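Local coordinates for protein L-ornithine 5-monooxygenase (Pseudomonas aeruginosa, PDB 3S5W) that catalyses the FAD- and NADPH-dependent N5-hydroxylation of L-ornithine, the first step in making hydroxamate siderophores such as pyoverdin, at residues F38-A46 with L429-S440; E395-Q403 with I412-H422. All blocks are in the same frame, centred on the assembly; numbering follows the deposited sequence.

Overall arrangement
Two neighbouring contacts lie in the FAD-binding part of the fold, one at the ligands, one behind. Interaction 1 packs the first helix of the FAD-binding Rossmann-type fold against helix 432-447 near the C-terminus, bringing together residues that bind the FAD pyrophosphate, the flavin and the hydroxyornithine. Interaction 2, centred about 13 Å from the centre of interaction 1, fastens loop 395-403 to the strand and short helix of 412-422, which precede helix 432-447 in the chain. Its A414 side chain lies about 10 Å from the FAD. The two meet directly: R435 NE is 2.7 Å from Q415 OE1, a probable hydrogen bond, and R398 NH1 makes a 2.9 Å salt bridge with E438 OE1.

Interaction 1 of 2, residues F38-A46 with L429-S440. With FAD (flavin-adenine dinucleotide), chain C; ONH (N~5~-hydroxy-L-ornithine), chain E.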
loop_
_atom_site.group_PDB
_atom_site.type_symbol
_atom_site.label_atom_id
_atom_site.label_comp_id
_atom_site.label_asym_id
_atom_site.label_seq_id
_atom_site.Cartn_x
_atom_site.Cartn_y
_atom_site.Cartn_z
ATOM N N PHE A 38 8.067 2.285 -8.656
ATOM C CA PHE A 38 8.827 3.399 -8.108
ATOM C C PHE A 38 7.946 4.128 -7.088
ATOM O O PHE A 38 7.803 5.353 -7.127
ATOM C CB PHE A 38 9.327 4.357 -9.211
ATOM C CG PHE A 38 10.553 5.158 -8.805
ATOM C CD1 PHE A 38 11.595 4.543 -8.087
ATOM C CD2 PHE A 38 10.673 6.505 -9.137
ATOM C CE1 PHE A 38 12.741 5.243 -7.724
ATOM C CE2 PHE A 38 11.824 7.234 -8.776
ATOM C CZ PHE A 38 12.856 6.594 -8.055
ATOM N N GLY A 39 7.324 3.348 -6.206
ATOM C CA GLY A 39 6.654 3.906 -5.021
ATOM C C GLY A 39 7.676 4.120 -3.903
ATOM O O GLY A 39 8.898 3.954 -4.108
ATOM N N PRO A 40 7.191 4.454 -2.686
ATOM C CA PRO A 40 8.077 4.731 -1.565
ATOM C C PRO A 40 9.186 3.707 -1.339
ATOM O O PRO A 40 10.307 4.102 -1.055
ATOM C CB PRO A 40 7.117 4.794 -0.354
ATOM C CG PRO A 40 5.810 5.310 -0.957
ATOM C CD PRO A 40 5.785 4.813 -2.406
ATOM N N SER A 41 8.899 2.408 -1.481
ATOM C CA SER A 41 9.946 1.409 -1.232
ATOM C C SER A 41 11.154 1.625 -2.158
ATOM O O SER A 41 12.298 1.623 -1.722
ATOM C CB SER A 41 9.409 -0.015 -1.400
ATOM O OG SER A 41 8.614 -0.357 -0.290
ATOM N N ASN A 42 10.885 1.773 -3.447
ATOM C CA ASN A 42 11.980 1.893 -4.390
ATOM C C ASN A 42 12.546 3.295 -4.493
ATOM O O ASN A 42 13.714 3.450 -4.810
ATOM C CB ASN A 42 11.611 1.298 -5.746
ATOM C CG ASN A 42 11.692 -0.236 -5.746
ATOM O OD1 ASN A 42 12.233 -0.855 -4.820
ATOM N ND2 ASN A 42 11.187 -0.841 -6.802
ATOM N N ILE A 43 11.742 4.311 -4.186
ATOM C CA ILE A 43 12.285 5.675 -4.083
ATOM C C ILE A 43 13.293 5.698 -2.918
ATOM O O ILE A 43 14.398 6.213 -3.060
ATOM C CB ILE A 43 11.173 6.748 -3.866
ATOM C CG1 ILE A 43 10.172 6.760 -5.025
ATOM C CG2 ILE A 43 11.800 8.105 -3.750
ATOM C CD1 ILE A 43 8.848 7.518 -4.776
ATOM N N ALA A 44 12.905 5.151 -1.758
ATOM C CA ALA A 44 13.829 5.098 -0.620
ATOM C C ALA A 44 15.121 4.342 -0.981
ATOM O O ALA A 44 16.239 4.708 -0.549
ATOM C CB ALA A 44 13.152 4.418 0.601
ATOM N N LEU A 45 14.954 3.254 -1.718
ATOM C CA LEU A 45 16.105 2.503 -2.216
ATOM C C LEU A 45 17.023 3.328 -3.172
ATOM O O LEU A 45 18.249 3.281 -3.021
ATOM C CB LEU A 45 15.647 1.208 -2.880
ATOM C CG LEU A 45 16.757 0.316 -3.473
ATOM C CD1 LEU A 45 17.730 -0.111 -2.365
ATOM C CD2 LEU A 45 16.065 -0.897 -4.064
ATOM N N ALA A 46 16.444 4.080 -4.105
ATOM C CA ALA A 46 17.205 4.950 -5.016
ATOM C C ALA A 46 18.052 5.965 -4.226
ATOM O O ALA A 46 19.231 6.251 -4.571
ATOM C CB ALA A 46 16.238 5.705 -5.971
ATOM N N LEU A 429 5.292 2.666 5.621
ATOM C CA LEU A 429 6.454 3.575 5.485
ATOM C C LEU A 429 7.464 3.421 6.627
ATOM O O LEU A 429 8.570 3.962 6.551
ATOM C CB LEU A 429 5.968 5.042 5.452
ATOM C CG LEU A 429 5.040 5.398 4.318
ATOM C CD1 LEU A 429 4.342 6.733 4.595
ATOM C CD2 LEU A 429 5.829 5.443 2.963
ATOM N N SER A 430 7.084 2.673 7.678
ATOM C CA SER A 430 7.777 2.664 8.974
ATOM C C SER A 430 9.309 2.506 9.018
ATOM O O SER A 430 10.004 3.199 9.773
ATOM C CB SER A 430 7.100 1.638 9.942
ATOM O OG SER A 430 5.685 1.822 9.966
ATOM N N VAL A 431 9.826 1.569 8.233
ATOM C CA VAL A 431 11.257 1.261 8.310
ATOM C C VAL A 431 11.964 1.447 6.952
ATOM O O VAL A 431 13.070 0.966 6.779
ATOM C CB VAL A 431 11.558 -0.158 8.862
ATOM C CG1 VAL A 431 11.108 -0.305 10.325
ATOM C CG2 VAL A 431 10.915 -1.266 7.973
ATOM N N LEU A 432 11.335 2.159 6.027
ATOM C CA LEU A 432 11.880 2.303 4.685
ATOM C C LEU A 432 13.335 2.784 4.663
ATOM O O LEU A 432 14.123 2.220 3.924
ATOM C CB LEU A 432 10.987 3.163 3.799
ATOM C CG LEU A 432 9.606 2.582 3.427
ATOM C CD1 LEU A 432 9.063 3.434 2.342
ATOM C CD2 LEU A 432 9.677 1.149 2.961
ATOM N N PRO A 433 13.703 3.806 5.477
ATOM C CA PRO A 433 15.123 4.229 5.404
ATOM C C PRO A 433 16.138 3.150 5.778
ATOM O O PRO A 433 17.250 3.102 5.216
ATOM C CB PRO A 433 15.214 5.397 6.410
ATOM C CG PRO A 433 13.798 5.926 6.510
ATOM C CD PRO A 433 12.895 4.693 6.350
ATOM N N VAL A 434 15.777 2.321 6.751
ATOM C CA VAL A 434 16.635 1.240 7.203
ATOM C C VAL A 434 16.614 0.051 6.204
ATOM O O VAL A 434 17.689 -0.525 5.894
ATOM C CB VAL A 434 16.259 0.817 8.680
ATOM C CG1 VAL A 434 17.098 -0.340 9.143
ATOM C CG2 VAL A 434 16.449 2.029 9.654
ATOM N N ARG A 435 15.424 -0.327 5.721
ATOM C CA ARG A 435 15.354 -1.376 4.695
ATOM C C ARG A 435 16.138 -0.985 3.430
ATOM O O ARG A 435 16.824 -1.828 2.829
ATOM C CB ARG A 435 13.906 -1.688 4.355
ATOM C CG ARG A 435 13.726 -2.852 3.400
ATOM C CD ARG A 435 12.291 -3.330 3.450
ATOM N NE ARG A 435 11.345 -2.538 2.654
ATOM C CZ ARG A 435 10.050 -2.460 2.934
ATOM N NH1 ARG A 435 9.589 -3.027 4.042
ATOM N NH2 ARG A 435 9.216 -1.812 2.129
ATOM N N ALA A 436 16.049 0.286 3.030
ATOM C CA ALA A 436 16.783 0.766 1.867
ATOM C C ALA A 436 18.296 0.602 2.073
ATOM O O ALA A 436 19.014 0.188 1.154
ATOM C CB ALA A 436 16.456 2.230 1.602
ATOM N N GLU A 437 18.772 0.945 3.270
ATOM C CA GLU A 437 20.193 0.798 3.600
ATOM C C GLU A 437 20.572 -0.686 3.585
ATOM O O GLU A 437 21.658 -1.058 3.123
ATOM C CB GLU A 437 20.488 1.376 4.977
ATOM C CG GLU A 437 21.940 1.191 5.420
ATOM C CD GLU A 437 22.322 2.147 6.533
ATOM O OE1 GLU A 437 21.720 2.056 7.619
ATOM O OE2 GLU A 437 23.219 2.992 6.312
ATOM N N GLU A 438 19.670 -1.537 4.056
ATOM C CA GLU A 438 19.953 -2.969 4.115
ATOM C C GLU A 438 19.985 -3.640 2.721
ATOM O O GLU A 438 20.917 -4.405 2.411
ATOM C CB GLU A 438 18.973 -3.675 5.034
ATOM C CG GLU A 438 19.171 -3.289 6.528
ATOM C CD GLU A 438 18.083 -3.856 7.441
ATOM O OE1 GLU A 438 17.056 -4.351 6.925
ATOM O OE2 GLU A 438 18.247 -3.796 8.680
ATOM N N ILE A 439 18.989 -3.344 1.891
ATOM C CA ILE A 439 18.958 -3.886 0.525
ATOM C C ILE A 439 20.107 -3.312 -0.322
ATOM O O ILE A 439 20.771 -4.063 -1.043
ATOM C CB ILE A 439 17.605 -3.650 -0.148
ATOM C CG1 ILE A 439 16.504 -4.404 0.603
ATOM C CG2 ILE A 439 17.660 -4.082 -1.625
ATOM C CD1 ILE A 439 15.116 -4.083 0.135
ATOM N N SER A 440 20.352 -2.000 -0.229
ATOM C CA SER A 440 21.423 -1.391 -1.011
ATOM C C SER A 440 22.811 -1.961 -0.613
ATOM O O SER A 440 23.633 -2.234 -1.497
ATOM C CB SER A 440 21.384 0.140 -1.000
ATOM O OG SER A 440 21.657 0.642 0.285
HETATM P PA FAD C . 3.345 1.192 -3.494
HETATM O O1A FAD C . 2.052 0.472 -3.579
HETATM O O2A FAD C . 3.277 2.598 -2.874
HETATM O O5B FAD C . 3.990 1.341 -4.979
HETATM C C5B FAD C . 3.976 0.235 -5.850
HETATM C C4B FAD C . 4.239 0.828 -7.223
HETATM O O4B FAD C . 4.371 -0.240 -8.122
HETATM C C3B FAD C . 3.043 1.649 -7.696
HETATM O O3B FAD C . 3.452 2.972 -7.981
HETATM C C2B FAD C . 2.545 0.916 -8.949
HETATM O O2B FAD C . 2.215 1.811 -10.005
HETATM C C1B FAD C . 3.751 0.121 -9.346
HETATM N N9A FAD C . 3.483 -1.151 -10.009
HETATM C C8A FAD C . 2.654 -2.186 -9.586
HETATM N N7A FAD C . 2.782 -3.208 -10.484
HETATM C C5A FAD C . 3.687 -2.832 -11.429
HETATM C C6A FAD C . 4.186 -3.480 -12.558
HETATM N N6A FAD C . 3.967 -4.792 -12.746
HETATM N N1A FAD C . 5.115 -2.806 -13.347
HETATM C C2A FAD C . 5.566 -1.538 -13.042
HETATM N N3A FAD C . 5.071 -0.890 -11.915
HETATM C C4A FAD C . 4.144 -1.539 -11.132
HETATM N N1 FAD C . 1.595 3.460 5.089
HETATM C C2 FAD C . 2.009 4.291 6.122
HETATM O O2 FAD C . 3.044 4.056 6.724
HETATM N N3 FAD C . 1.259 5.390 6.485
HETATM C C4 FAD C . 0.094 5.706 5.831
HETATM O O4 FAD C . -0.525 6.732 6.162
HETATM C C4X FAD C . -0.342 4.860 4.793
HETATM N N5 FAD C . -1.526 5.139 4.125
HETATM C C5X FAD C . -1.960 4.299 3.112
HETATM C C6 FAD C . -3.159 4.593 2.446
HETATM C C7 FAD C . -3.622 3.771 1.427
HETATM C C7M FAD C . -4.924 4.144 0.764
HETATM C C8 FAD C . -2.896 2.634 1.091
HETATM C C8M FAD C . -3.334 1.702 -0.002
HETATM C C9 FAD C . -1.705 2.333 1.744
HETATM C C9A FAD C . -1.209 3.171 2.751
HETATM N N10 FAD C . -0.014 2.884 3.422
HETATM C C10 FAD C . 0.401 3.722 4.452
HETATM C "C1'" FAD C . 0.799 1.663 3.124
HETATM C "C2'" FAD C . 1.566 1.717 1.786
HETATM O "O2'" FAD C . 1.699 0.341 1.415
HETATM C "C3'" FAD C . 2.936 2.342 2.003
HETATM O "O3'" FAD C . 2.840 3.672 2.550
HETATM C "C4'" FAD C . 3.730 2.456 0.678
HETATM O "O4'" FAD C . 2.901 3.045 -0.316
HETATM C "C5'" FAD C . 4.371 1.130 0.191
HETATM O "O5'" FAD C . 5.331 1.468 -0.792
HETATM P P FAD C . 5.732 0.483 -2.012
HETATM O O1P FAD C . 6.644 1.300 -2.894
HETATM O O2P FAD C . 6.279 -0.775 -1.395
HETATM O O3P FAD C . 4.338 0.199 -2.735
HETATM C C ONH E . 4.257 3.589 13.016
HETATM N N ONH E . 2.031 3.291 14.031
HETATM O O ONH E . 4.371 4.537 13.849
HETATM C CA ONH E . 2.913 2.930 12.894
HETATM C CB ONH E . 2.295 3.268 11.531
HETATM C CD ONH E . 0.379 2.845 10.043
HETATM N NE ONH E . -0.852 2.100 9.973
HETATM C CG ONH E . 0.986 2.509 11.386
HETATM O OZ ONH E . -1.803 2.536 9.078
HETATM O OXT ONH E . 5.194 3.158 12.286
#
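R435 has CG trans to its backbone N (chi1 -174°) and turns at CD (chi3 81°), which brings its guanidinium to the hydroxyl of S41. The meeting point is the N-terminal part of the first helix of a Rossmann-type FAD-binding fold, just after its glycine-rich turn. R435 NH2 donates to S41 OG over 2.9 Å, the oxygen in the guanidinium plane though the bond is bent; NE and NH1 bond to the Q415 side chain and the D426 carbonyl oxygen. S41 OG donates a hydrogen bond to FAD O2P at 2.6 Å, while S41 N reaches FAD O1P at 2.9 Å. The arginine is a second-shell residue that probably orients the serine and may add positive charge near the pyrophosphate at the helix N-terminus.

The two helical segments pass 8.4 Å apart at 60°, and small residues let them come close: A436 CB lies 4.1 Å from A44 CB. Beyond this point L45 CD1 lies alongside I439 and S440. At the other end, P40 CB rests 3.6 Å from L429 CD2 and touches L432 CD1. At the active site, L429 N hydrogen-bonds to FAD O2 at 2.9 Å and S430 OG to hydroxyornithine OXT at 2.7 Å.

Interaction 2 of 2, residues E395-Q403 with I412-H422; sequences EIGRDYRLQ and IYAQGFSQASH. With PO4 (phosphate ion), chain G.
The rings of Y400 and H422 lie in an offset stack, centroids 4.3 Å apart and planes 28° from parallel, with Y400 CE1 over one face of the imidazole. They anchor one end of a loop that attaches to strand 411-414, beside 183-186 in the FAD-domain sheet, through a single antiparallel beta bridge. H422 NE2 makes a weak hydrogen bond to G397 O at 3.3 Å, and the stack and this edge contact together probably restrict the ring. I396 CG2 also approaches that edge and packs 3.8 Å from S418 CB, while S418 OG, bound to D426, lies at the rim of the Y400 ring.

R401 and Y413 form a non-hydrogen-bonded pair, flanked by hydrogen bonds from A414 N to Y400 O (3.1 Å) and from L402 N to I412 O (2.9 Å). L402 packs its methyls on I412 CG2 and A414 CB. On the tyrosine, D399 O comes in at the ring edge and R401 CG lies over a face. With CG anti to the backbone N (chi1 -171°), the arginine chain runs on extended, its guanidinium inclined 45° to that ring, and grips a phosphate, probably from the crystallisation liquor, through NH1 to O1 at 2.8 Å and NH2 to O2 at 2.9 Å. R401 NE instead donates to a water 3.1 Å away, which also accepts from I412 N and donates to L402 O.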
loop_
_atom_site.group_PDB
_atom_site.type_symbol
_atom_site.label_atom_id
_atom_site.label_comp_id
_atom_site.label_asym_id
_atom_site.label_seq_id
_atom_site.Cartn_x
_atom_site.Cartn_y
_atom_site.Cartn_z
ATOM N N GLU A 395 12.370 -19.502 2.778
ATOM C CA GLU A 395 11.801 -18.145 2.895
ATOM C C GLU A 395 12.832 -17.070 2.512
ATOM O O GLU A 395 14.046 -17.325 2.488
ATOM C CB GLU A 395 11.231 -17.873 4.320
ATOM C CG GLU A 395 12.307 -17.702 5.434
ATOM C CD GLU A 395 11.767 -17.214 6.789
ATOM O OE1 GLU A 395 10.547 -17.003 6.926
ATOM O OE2 GLU A 395 12.581 -17.045 7.729
ATOM N N ILE A 396 12.334 -15.871 2.216
ATOM C CA ILE A 396 13.153 -14.653 2.053
ATOM C C ILE A 396 14.231 -14.467 3.159
ATOM O O ILE A 396 13.995 -14.783 4.346
ATOM C CB ILE A 396 12.189 -13.419 2.005
ATOM C CG1 ILE A 396 12.862 -12.193 1.392
ATOM C CG2 ILE A 396 11.609 -13.126 3.393
ATOM C CD1 ILE A 396 11.859 -11.085 1.043
ATOM N N GLY A 397 15.397 -13.947 2.777
ATOM C CA GLY A 397 16.484 -13.712 3.726
ATOM C C GLY A 397 16.209 -12.483 4.599
ATOM O O GLY A 397 15.313 -11.688 4.305
ATOM N N ARG A 398 16.989 -12.324 5.660
ATOM C CA ARG A 398 16.953 -11.102 6.480
ATOM C C ARG A 398 17.110 -9.858 5.597
ATOM O O ARG A 398 16.371 -8.876 5.771
ATOM C CB ARG A 398 18.053 -11.134 7.540
ATOM C CG ARG A 398 18.134 -9.881 8.450
ATOM C CD ARG A 398 16.789 -9.542 9.149
ATOM N NE ARG A 398 16.869 -8.259 9.865
ATOM C CZ ARG A 398 16.737 -7.051 9.295
ATOM N NH1 ARG A 398 16.460 -6.933 7.992
ATOM N NH2 ARG A 398 16.815 -5.944 10.038
ATOM N N ASP A 399 18.041 -9.925 4.632
ATOM C CA ASP A 399 18.302 -8.812 3.700
ATOM C C ASP A 399 17.298 -8.654 2.531
ATOM O O ASP A 399 17.556 -7.910 1.582
ATOM C CB ASP A 399 19.749 -8.895 3.168
ATOM C CG ASP A 399 19.985 -10.145 2.290
ATOM O OD1 ASP A 399 19.097 -11.022 2.258
ATOM O OD2 ASP A 399 21.056 -10.227 1.653
ATOM N N TYR A 400 16.170 -9.352 2.616
ATOM C CA TYR A 400 15.048 -9.265 1.672
ATOM C C TYR A 400 15.326 -9.976 0.325
ATOM O O TYR A 400 14.580 -9.819 -0.617
ATOM C CB TYR A 400 14.578 -7.811 1.451
ATOM C CG TYR A 400 14.170 -7.160 2.751
ATOM C CD1 TYR A 400 12.870 -7.342 3.257
ATOM C CD2 TYR A 400 15.084 -6.389 3.489
ATOM C CE1 TYR A 400 12.468 -6.756 4.487
ATOM C CE2 TYR A 400 14.695 -5.793 4.719
ATOM C CZ TYR A 400 13.371 -5.994 5.197
ATOM O OH TYR A 400 12.960 -5.429 6.390
ATOM N N ARG A 401 16.372 -10.793 0.301
ATOM C CA ARG A 401 16.744 -11.537 -0.900
ATOM C C ARG A 401 16.041 -12.891 -0.915
ATOM O O ARG A 401 16.066 -13.625 0.088
ATOM C CB ARG A 401 18.264 -11.716 -0.927
ATOM C CG ARG A 401 18.739 -12.277 -2.237
ATOM C CD ARG A 401 20.200 -12.112 -2.341
ATOM N NE ARG A 401 20.706 -12.937 -3.422
ATOM C CZ ARG A 401 21.997 -13.111 -3.658
ATOM N NH1 ARG A 401 22.896 -12.512 -2.876
ATOM N NH2 ARG A 401 22.383 -13.875 -4.682
ATOM N N LEU A 402 15.377 -13.184 -2.040
ATOM C CA LEU A 402 14.711 -14.463 -2.293
ATOM C C LEU A 402 15.772 -15.548 -2.396
ATOM O O LEU A 402 16.737 -15.390 -3.137
ATOM C CB LEU A 402 13.905 -14.431 -3.613
ATOM C CG LEU A 402 12.777 -13.412 -3.814
ATOM C CD1 LEU A 402 11.765 -13.874 -4.873
ATOM C CD2 LEU A 402 12.069 -13.164 -2.501
ATOM N N GLN A 403 15.605 -16.625 -1.637
ATOM C CA GLN A 403 16.560 -17.728 -1.708
ATOM C C GLN A 403 16.326 -18.520 -2.993
ATOM O O GLN A 403 15.200 -18.924 -3.298
ATOM C CB GLN A 403 16.545 -18.630 -0.447
ATOM C CG GLN A 403 17.621 -19.786 -0.427
ATOM C CD GLN A 403 19.090 -19.356 -0.773
ATOM O OE1 GLN A 403 19.344 -18.553 -1.688
ATOM N NE2 GLN A 403 20.051 -19.933 -0.050
ATOM N N ILE A 412 17.687 -11.445 -6.453
ATOM C CA ILE A 412 16.327 -10.914 -6.544
ATOM C C ILE A 412 15.848 -10.515 -5.134
ATOM O O ILE A 412 15.871 -11.330 -4.215
ATOM C CB ILE A 412 15.357 -11.949 -7.135
ATOM C CG1 ILE A 412 15.904 -12.464 -8.500
ATOM C CG2 ILE A 412 13.933 -11.354 -7.249
ATOM C CD1 ILE A 412 15.294 -13.744 -8.956
ATOM N N TYR A 413 15.443 -9.258 -4.987
ATOM C CA TYR A 413 14.939 -8.751 -3.700
ATOM C C TYR A 413 13.454 -8.419 -3.855
ATOM O O TYR A 413 12.985 -8.130 -4.959
ATOM C CB TYR A 413 15.723 -7.500 -3.300
ATOM C CG TYR A 413 17.203 -7.717 -3.114
ATOM C CD1 TYR A 413 18.086 -7.665 -4.200
ATOM C CD2 TYR A 413 17.738 -7.949 -1.850
ATOM C CE1 TYR A 413 19.467 -7.856 -4.024
ATOM C CE2 TYR A 413 19.115 -8.125 -1.669
ATOM C CZ TYR A 413 19.972 -8.081 -2.775
ATOM O OH TYR A 413 21.335 -8.269 -2.601
ATOM N N ALA A 414 12.705 -8.466 -2.749
ATOM C CA ALA A 414 11.304 -8.072 -2.766
ATOM C C ALA A 414 11.013 -7.195 -1.549
ATOM O O ALA A 414 11.522 -7.468 -0.490
ATOM C CB ALA A 414 10.410 -9.294 -2.774
ATOM N N GLN A 415 10.185 -6.162 -1.726
ATOM C CA GLN A 415 9.863 -5.245 -0.634
ATOM C C GLN A 415 8.364 -5.253 -0.437
ATOM O O GLN A 415 7.616 -5.058 -1.403
ATOM C CB GLN A 415 10.334 -3.824 -0.975
ATOM C CG GLN A 415 11.837 -3.701 -1.096
ATOM C CD GLN A 415 12.296 -2.271 -0.917
ATOM O OE1 GLN A 415 12.194 -1.719 0.181
ATOM N NE2 GLN A 415 12.793 -1.652 -1.996
ATOM N N GLY A 416 7.940 -5.474 0.818
ATOM C CA GLY A 416 6.531 -5.392 1.205
ATOM C C GLY A 416 5.804 -6.725 1.172
ATOM O O GLY A 416 4.568 -6.763 1.331
ATOM N N PHE A 417 6.574 -7.805 0.997
ATOM C CA PHE A 417 6.012 -9.163 0.878
ATOM C C PHE A 417 6.448 -10.087 1.997
ATOM O O PHE A 417 6.356 -11.324 1.888
ATOM C CB PHE A 417 6.365 -9.735 -0.516
ATOM C CG PHE A 417 5.593 -9.058 -1.589
ATOM C CD1 PHE A 417 4.327 -9.536 -1.942
ATOM C CD2 PHE A 417 6.060 -7.860 -2.158
ATOM C CE1 PHE A 417 3.546 -8.866 -2.889
ATOM C CE2 PHE A 417 5.288 -7.182 -3.116
ATOM C CZ PHE A 417 4.027 -7.684 -3.482
ATOM N N SER A 418 6.973 -9.495 3.065
ATOM C CA SER A 418 7.597 -10.302 4.085
ATOM C C SER A 418 7.156 -9.907 5.495
ATOM O O SER A 418 7.911 -10.038 6.431
ATOM C CB SER A 418 9.123 -10.261 3.919
ATOM O OG SER A 418 9.569 -8.919 3.832
ATOM N N GLN A 419 5.916 -9.455 5.632
ATOM C CA GLN A 419 5.342 -9.236 6.971
ATOM C C GLN A 419 5.492 -10.467 7.893
ATOM O O GLN A 419 5.838 -10.308 9.078
ATOM C CB GLN A 419 3.882 -8.830 6.872
ATOM C CG GLN A 419 3.178 -8.644 8.232
ATOM C CD GLN A 419 1.759 -8.227 8.029
ATOM O OE1 GLN A 419 0.848 -9.058 8.049
ATOM N NE2 GLN A 419 1.555 -6.945 7.769
ATOM N N ALA A 420 5.248 -11.667 7.348
ATOM C CA ALA A 420 5.322 -12.909 8.162
ATOM C C ALA A 420 6.655 -13.086 8.892
ATOM O O ALA A 420 6.690 -13.610 10.006
ATOM C CB ALA A 420 4.975 -14.171 7.325
ATOM N N SER A 421 7.736 -12.611 8.297
ATOM C CA SER A 421 9.075 -12.793 8.872
ATOM C C SER A 421 9.724 -11.521 9.421
ATOM O O SER A 421 10.668 -11.588 10.213
ATOM C CB SER A 421 10.007 -13.413 7.822
ATOM O OG SER A 421 10.048 -12.650 6.618
ATOM N N HIS A 422 9.291 -10.368 8.933
ATOM C CA HIS A 422 9.970 -9.100 9.259
ATOM C C HIS A 422 9.083 -8.118 10.034
ATOM O O HIS A 422 9.566 -7.087 10.472
ATOM C CB HIS A 422 10.429 -8.391 7.964
ATOM C CG HIS A 422 11.546 -9.090 7.261
ATOM N ND1 HIS A 422 12.831 -8.588 7.223
ATOM C CD2 HIS A 422 11.574 -10.259 6.583
ATOM C CE1 HIS A 422 13.595 -9.405 6.512
ATOM N NE2 HIS A 422 12.859 -10.434 6.128
HETATM P P PO4 G . 25.762 -14.511 -4.031
HETATM O O1 PO4 G . 25.557 -13.059 -3.630
HETATM O O2 PO4 G . 25.050 -14.778 -5.345
HETATM O O3 PO4 G . 27.242 -14.768 -4.175
HETATM O O4 PO4 G . 25.214 -15.439 -2.966
HETATM O O HOH W 1 18.272 -13.906 -5.039
#